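Nitroreductase (Desulfitobacterium hafniense, PDB 3PXV) binds flavin mononucleotide and, as a member of the nitroreductase family, probably works as an FMN-dependent oxidoreductase. Local coordinates at residues R49-E63 and R88-P100. Sequence-based numbering, arbitrary orientation.
With FMN (flavin mononucleotide), chain F.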
loop_
_atom_site.group_PDB
_atom_site.type_symbol
_atom_site.label_atom_id
_atom_site.label_comp_id
_atom_site.label_asym_id
_atom_site.label_seq_id
_atom_site.Cartn_x
_atom_site.Cartn_y
_atom_site.Cartn_z
ATOM N N ARG B 49 1.588 -7.289 11.478
ATOM C CA ARG B 49 2.392 -6.910 12.651
ATOM C C ARG B 49 3.597 -6.140 12.120
ATOM O O ARG B 49 3.973 -6.309 10.960
ATOM C CB ARG B 49 2.912 -8.107 13.455
ATOM C CG ARG B 49 1.879 -8.983 14.117
ATOM C CD ARG B 49 1.121 -8.278 15.241
ATOM N NE ARG B 49 0.193 -9.221 15.873
ATOM C CZ ARG B 49 -0.990 -9.600 15.369
ATOM N NH1 ARG B 49 -1.427 -9.127 14.211
ATOM N NH2 ARG B 49 -1.740 -10.479 16.030
ATOM N N VAL B 50 4.211 -5.328 12.980
ATOM C CA VAL B 50 5.367 -4.518 12.593
ATOM C C VAL B 50 6.552 -4.993 13.440
ATOM O O VAL B 50 6.672 -4.624 14.618
ATOM C CB VAL B 50 5.066 -3.013 12.784
ATOM C CG1 VAL B 50 6.290 -2.139 12.530
ATOM C CG2 VAL B 50 3.924 -2.619 11.886
ATOM N N ILE B 51 7.404 -5.835 12.841
ATOM C CA ILE B 51 8.543 -6.409 13.522
ATOM C C ILE B 51 9.813 -5.691 13.070
ATOM O O ILE B 51 10.254 -5.868 11.936
ATOM C CB ILE B 51 8.630 -7.935 13.225
ATOM C CG1 ILE B 51 7.332 -8.624 13.628
ATOM C CG2 ILE B 51 9.810 -8.583 13.967
ATOM C CD1 ILE B 51 7.276 -10.046 13.244
ATOM N N VAL B 52 10.392 -4.878 13.953
ATOM C CA VAL B 52 11.615 -4.119 13.644
ATOM C C VAL B 52 12.797 -5.005 13.965
ATOM O O VAL B 52 13.114 -5.212 15.133
ATOM C CB VAL B 52 11.739 -2.793 14.479
ATOM C CG1 VAL B 52 13.079 -2.128 14.214
ATOM C CG2 VAL B 52 10.610 -1.818 14.150
ATOM N N VAL B 53 13.452 -5.515 12.931
ATOM C CA VAL B 53 14.544 -6.444 13.097
ATOM C C VAL B 53 15.882 -5.735 13.008
ATOM O O VAL B 53 16.144 -5.056 12.044
ATOM C CB VAL B 53 14.486 -7.570 12.033
ATOM C CG1 VAL B 53 15.568 -8.603 12.303
ATOM C CG2 VAL B 53 13.134 -8.229 12.042
ATOM N N LYS B 54 16.713 -5.913 14.029
ATOM C CA LYS B 54 18.060 -5.329 14.098
ATOM C C LYS B 54 19.160 -6.379 14.301
ATOM O O LYS B 54 20.328 -6.046 14.265
ATOM C CB LYS B 54 18.162 -4.332 15.266
ATOM C CG LYS B 54 17.080 -3.264 15.272
ATOM C CD LYS B 54 17.438 -2.070 16.143
ATOM C CE LYS B 54 17.779 -2.403 17.544
ATOM N NZ LYS B 54 18.183 -1.192 18.298
ATOM N N ASN B 55 18.777 -7.635 14.507
ATOM C CA ASN B 55 19.716 -8.696 14.784
ATOM C C ASN B 55 20.447 -9.107 13.509
ATOM O O ASN B 55 19.822 -9.627 12.577
ATOM C CB ASN B 55 18.954 -9.861 15.396
ATOM C CG ASN B 55 19.866 -10.941 15.944
ATOM O OD1 ASN B 55 20.327 -11.819 15.212
ATOM N ND2 ASN B 55 20.077 -10.919 17.258
ATOM N N LYS B 56 21.761 -8.885 13.478
ATOM C CA LYS B 56 22.570 -9.163 12.285
ATOM C C LYS B 56 22.594 -10.650 11.923
ATOM O O LYS B 56 22.427 -11.030 10.759
ATOM C CB LYS B 56 23.995 -8.650 12.481
ATOM C CG LYS B 56 24.837 -8.621 11.200
ATOM C CD LYS B 56 26.291 -8.114 11.453
ATOM C CE LYS B 56 27.026 -7.820 10.125
ATOM N NZ LYS B 56 28.462 -7.403 10.288
ATOM N N GLU B 57 22.783 -11.484 12.930
ATOM C CA GLU B 57 22.862 -12.917 12.713
ATOM C C GLU B 57 21.613 -13.430 11.996
ATOM O O GLU B 57 21.725 -14.101 10.969
ATOM C CB GLU B 57 23.082 -13.659 14.045
ATOM C CG GLU B 57 23.133 -15.182 13.936
ATOM C CD GLU B 57 24.250 -15.671 13.023
ATOM O OE1 GLU B 57 25.228 -14.916 12.815
ATOM O OE2 GLU B 57 24.152 -16.809 12.513
ATOM N N LEU B 58 20.433 -13.081 12.517
ATOM C CA LEU B 58 19.163 -13.549 11.945
ATOM C C LEU B 58 19.024 -13.030 10.519
ATOM O O LEU B 58 18.587 -13.746 9.637
ATOM C CB LEU B 58 17.973 -13.110 12.823
ATOM C CG LEU B 58 16.537 -13.439 12.386
ATOM C CD1 LEU B 58 16.336 -14.927 12.130
ATOM C CD2 LEU B 58 15.544 -12.960 13.418
HETATM N N MSE B 59 19.401 -11.777 10.297
HETATM C CA MSE B 59 19.318 -11.191 8.967
HETATM C C MSE B 59 20.200 -11.956 7.976
HETATM O O MSE B 59 19.732 -12.323 6.904
HETATM C CB MSE B 59 19.673 -9.703 9.002
HETATM C CG MSE B 59 18.594 -8.824 9.664
HETATM SE SE MSE B 59 18.829 -6.983 9.189
HETATM C CE MSE B 59 18.547 -7.193 7.312
ATOM N N GLN B 60 21.465 -12.204 8.344
ATOM C CA GLN B 60 22.393 -12.978 7.495
ATOM C C GLN B 60 21.873 -14.389 7.218
ATOM O O GLN B 60 22.038 -14.909 6.116
ATOM C CB GLN B 60 23.805 -13.082 8.118
ATOM C CG GLN B 60 24.629 -11.773 8.174
ATOM C CD GLN B 60 26.052 -11.981 8.771
ATOM O OE1 GLN B 60 26.248 -12.784 9.679
ATOM N NE2 GLN B 60 27.033 -11.244 8.250
ATOM N N GLU B 61 21.255 -15.015 8.210
ATOM C CA GLU B 61 20.765 -16.381 8.023
ATOM C C GLU B 61 19.607 -16.436 7.045
ATOM O O GLU B 61 19.558 -17.308 6.195
ATOM C CB GLU B 61 20.407 -17.033 9.366
ATOM C CG GLU B 61 21.623 -17.332 10.248
ATOM C CD GLU B 61 21.298 -18.118 11.511
ATOM O OE1 GLU B 61 20.234 -18.768 11.559
ATOM O OE2 GLU B 61 22.130 -18.117 12.455
HETATM N N MSE B 62 18.694 -15.481 7.146
HETATM C CA MSE B 62 17.553 -15.442 6.269
HETATM C C MSE B 62 18.025 -15.122 4.849
HETATM O O MSE B 62 17.471 -15.623 3.862
HETATM C CB MSE B 62 16.524 -14.403 6.765
HETATM C CG MSE B 62 15.868 -14.768 8.070
HETATM SE SE MSE B 62 14.669 -13.406 8.761
HETATM C CE MSE B 62 13.474 -13.354 7.275
ATOM N N GLU B 63 19.066 -14.300 4.750
ATOM C CA GLU B 63 19.609 -13.913 3.450
ATOM C C GLU B 63 20.248 -15.119 2.765
ATOM O O GLU B 63 19.988 -15.380 1.592
ATOM C CB GLU B 63 20.630 -12.772 3.600
ATOM C CG GLU B 63 21.152 -12.241 2.246
ATOM C CD GLU B 63 22.072 -11.030 2.382
ATOM O OE1 GLU B 63 22.988 -11.062 3.217
ATOM O OE2 GLU B 63 21.882 -10.052 1.633
ATOM N N ARG B 88 23.869 -9.804 -3.004
ATOM C CA ARG B 88 23.222 -9.498 -1.758
ATOM C C ARG B 88 21.761 -9.359 -2.037
ATOM O O ARG B 88 21.350 -8.880 -3.101
ATOM C CB ARG B 88 23.777 -8.224 -1.125
ATOM C CG ARG B 88 25.239 -8.355 -0.560
ATOM C CD ARG B 88 25.791 -6.982 -0.108
ATOM N NE ARG B 88 25.683 -5.975 -1.182
ATOM C CZ ARG B 88 25.888 -4.659 -1.039
ATOM N NH1 ARG B 88 26.225 -4.137 0.144
ATOM N NH2 ARG B 88 25.747 -3.853 -2.094
ATOM N N LEU B 89 20.982 -9.814 -1.070
ATOM C CA LEU B 89 19.546 -9.789 -1.145
ATOM C C LEU B 89 19.108 -8.563 -0.302
ATOM O O LEU B 89 18.196 -7.847 -0.681
ATOM C CB LEU B 89 19.050 -11.132 -0.607
ATOM C CG LEU B 89 17.916 -11.942 -1.215
ATOM C CD1 LEU B 89 18.017 -12.072 -2.721
ATOM C CD2 LEU B 89 17.886 -13.328 -0.541
ATOM N N PHE B 90 19.821 -8.285 0.797
ATOM C CA PHE B 90 19.515 -7.147 1.643
ATOM C C PHE B 90 20.431 -5.939 1.474
ATOM O O PHE B 90 20.337 -4.976 2.233
ATOM C CB PHE B 90 19.436 -7.565 3.109
ATOM C CG PHE B 90 18.445 -8.666 3.373
ATOM C CD1 PHE B 90 17.288 -8.804 2.601
ATOM C CD2 PHE B 90 18.627 -9.519 4.444
ATOM C CE1 PHE B 90 16.369 -9.821 2.863
ATOM C CE2 PHE B 90 17.717 -10.521 4.724
ATOM C CZ PHE B 90 16.589 -10.681 3.936
ATOM N N TYR B 91 21.281 -5.979 0.456
ATOM C CA TYR B 91 22.184 -4.892 0.102
ATOM C C TYR B 91 22.970 -4.273 1.275
ATOM O O TYR B 91 23.262 -3.076 1.293
ATOM C CB TYR B 91 21.394 -3.825 -0.656
ATOM C CG TYR B 91 20.561 -4.392 -1.799
ATOM C CD1 TYR B 91 21.157 -4.827 -2.993
ATOM C CD2 TYR B 91 19.171 -4.481 -1.690
ATOM C CE1 TYR B 91 20.379 -5.338 -4.033
ATOM C CE2 TYR B 91 18.392 -5.011 -2.727
ATOM C CZ TYR B 91 19.001 -5.431 -3.890
ATOM O OH TYR B 91 18.214 -5.939 -4.895
ATOM N N GLY B 92 23.340 -5.107 2.234
ATOM C CA GLY B 92 24.122 -4.664 3.398
ATOM C C GLY B 92 23.340 -3.865 4.427
ATOM O O GLY B 92 23.943 -3.189 5.263
ATOM N N ALA B 93 22.006 -3.914 4.349
ATOM C CA ALA B 93 21.146 -3.177 5.270
ATOM C C ALA B 93 21.325 -3.750 6.646
ATOM O O ALA B 93 21.327 -4.967 6.797
ATOM C CB ALA B 93 19.682 -3.268 4.863
ATOM N N PRO B 94 21.453 -2.879 7.656
ATOM C CA PRO B 94 21.657 -3.324 9.020
ATOM C C PRO B 94 20.369 -3.597 9.795
ATOM O O PRO B 94 20.435 -4.034 10.935
ATOM C CB PRO B 94 22.431 -2.157 9.627
ATOM C CG PRO B 94 21.831 -0.960 8.931
ATOM C CD PRO B 94 21.551 -1.415 7.541
ATOM N N CYS B 95 19.214 -3.310 9.204
ATOM C CA CYS B 95 17.929 -3.597 9.848
ATOM C C CYS B 95 16.802 -3.557 8.845
ATOM O O CYS B 95 16.947 -3.037 7.750
ATOM C CB CYS B 95 17.614 -2.605 10.968
ATOM S SG CYS B 95 17.160 -1.010 10.368
HETATM N N MSE B 96 15.666 -4.104 9.236
HETATM C CA MSE B 96 14.511 -4.139 8.361
HETATM C C MSE B 96 13.261 -4.309 9.184
HETATM O O MSE B 96 13.301 -4.749 10.317
HETATM C CB MSE B 96 14.607 -5.311 7.348
HETATM C CG MSE B 96 14.571 -6.713 7.958
HETATM SE SE MSE B 96 14.648 -8.081 6.612
HETATM C CE MSE B 96 14.772 -9.628 7.784
ATOM N N ILE B 97 12.147 -3.933 8.594
ATOM C CA ILE B 97 10.874 -4.158 9.217
ATOM C C ILE B 97 10.228 -5.244 8.405
ATOM O O ILE B 97 10.096 -5.110 7.183
ATOM C CB ILE B 97 10.023 -2.918 9.225
ATOM C CG1 ILE B 97 10.619 -1.932 10.237
ATOM C CG2 ILE B 97 8.593 -3.291 9.569
ATOM C CD1 ILE B 97 9.907 -0.589 10.312
ATOM N N VAL B 98 9.890 -6.340 9.078
ATOM C CA VAL B 98 9.207 -7.481 8.469
ATOM C C VAL B 98 7.734 -7.368 8.797
ATOM O O VAL B 98 7.393 -7.154 9.951
ATOM C CB VAL B 98 9.775 -8.815 9.006
ATOM C CG1 VAL B 98 9.020 -10.009 8.415
ATOM C CG2 VAL B 98 11.304 -8.887 8.678
ATOM N N VAL B 99 6.871 -7.481 7.777
ATOM C CA VAL B 99 5.422 -7.382 7.941
ATOM C C VAL B 99 4.743 -8.703 7.618
ATOM O O VAL B 99 4.486 -9.018 6.464
ATOM C CB VAL B 99 4.795 -6.265 7.084
ATOM C CG1 VAL B 99 3.316 -6.120 7.430
ATOM C CG2 VAL B 99 5.476 -4.968 7.332
ATOM N N PRO B 100 4.517 -9.529 8.643
ATOM C CA PRO B 100 3.805 -10.767 8.395
ATOM C C PRO B 100 2.304 -10.492 8.281
ATOM O O PRO B 100 1.817 -9.470 8.752
ATOM C CB PRO B 100 4.105 -11.584 9.657
ATOM C CG PRO B 100 4.213 -10.561 10.706
ATOM C CD PRO B 100 4.971 -9.445 10.041
HETATM N N1 FMN F . 13.689 -4.433 -5.210
HETATM C C2 FMN F . 14.710 -5.322 -4.937
HETATM O O2 FMN F . 15.881 -5.078 -5.221
HETATM N N3 FMN F . 14.417 -6.513 -4.333
HETATM C C4 FMN F . 13.130 -6.853 -3.996
HETATM O O4 FMN F . 12.944 -7.938 -3.465
HETATM C C4A FMN F . 12.099 -5.954 -4.271
HETATM N N5 FMN F . 10.802 -6.239 -3.950
HETATM C C5A FMN F . 9.848 -5.253 -3.984
HETATM C C6 FMN F . 8.597 -5.490 -3.408
HETATM C C7 FMN F . 7.610 -4.513 -3.419
HETATM C C7M FMN F . 6.303 -4.810 -2.791
HETATM C C8 FMN F . 7.875 -3.293 -4.022
HETATM C C8M FMN F . 6.861 -2.209 -4.069
HETATM C C9 FMN F . 9.125 -3.047 -4.599
HETATM C C9A FMN F . 10.128 -4.036 -4.583
HETATM N N10 FMN F . 11.376 -3.836 -5.151
HETATM C C10 FMN F . 12.388 -4.734 -4.882
HETATM C "C1'" FMN F . 11.776 -2.433 -5.502
HETATM C "C2'" FMN F . 11.293 -2.102 -6.904
HETATM O "O2'" FMN F . 12.179 -2.699 -7.830
HETATM C "C3'" FMN F . 11.222 -0.587 -7.068
HETATM O "O3'" FMN F . 10.290 -0.024 -6.168
HETATM C "C4'" FMN F . 10.797 -0.231 -8.482
HETATM O "O4'" FMN F . 11.802 -0.701 -9.328
HETATM C "C5'" FMN F . 10.602 1.272 -8.680
HETATM O "O5'" FMN F . 11.795 1.961 -8.354
HETATM P P FMN F . 11.840 3.012 -7.141
HETATM O O1P FMN F . 13.270 3.407 -6.963
HETATM O O2P FMN F . 11.325 2.411 -5.819
HETATM O O3P FMN F . 11.013 4.163 -7.609
HETATM O O HOH W 1 23.343 -7.741 2.766
#
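Strands 50-53 and 95-100 are antiparallel neighbours in the central sheet of the FMN-dependent nitroreductase fold. I51 and V98 form one hydrogen-bonded pair, V53 and M96 the next. The shortest of their backbone bonds is V53 N to M96 O, 2.7 Å. V52 faces I97 in the non-hydrogen-bonded pair between them, with V52 CG2 against I97 CG1 at 3.9 Å. On the other face of the sheet, V53 CG2 meets V98 CG2.

Helix 56-63 packs against C95, M96 and the turn F90-A93. The bend in the selenomethionine M59 at its last torsion (chi3 63°) brings CE beside the F90 ring, 3.7 Å from F90 CD2, while M59 SE lies 3.6 Å from C95 CA. M59 O sits at the ring's edge. M96 SE lies over one face, offset toward the rim.

E63 reaches the backbone at the entry to the type I' turn F90-A93. With CG anti to the backbone N (chi1 -175°) and the chain extended beyond, it carries its carboxylate to the L89 and F90 amides. OE2 accepts from F90 N at 2.8 Å, almost straight at 174°, and from L89 N at 2.9 Å. The two donors come from opposite faces of the carboxylate plane. A water also donates to OE2 and accepts from G92 N. The same turn carries Y91, whose OH donates to FMN O2 at 2.5 Å. Shortening E63 to an alanine is likely to leave both amides without this acceptor and the turn less firmly held.

Helices 26-36 and 106-126 cover V50 and I97, while helix 147-154 packs on V53 and M62. Strand 161-169 flanks 95-100 on its other edge, and a strand of the second subunit pairs in parallel with 50-53, continuing the sheet across the dimer interface.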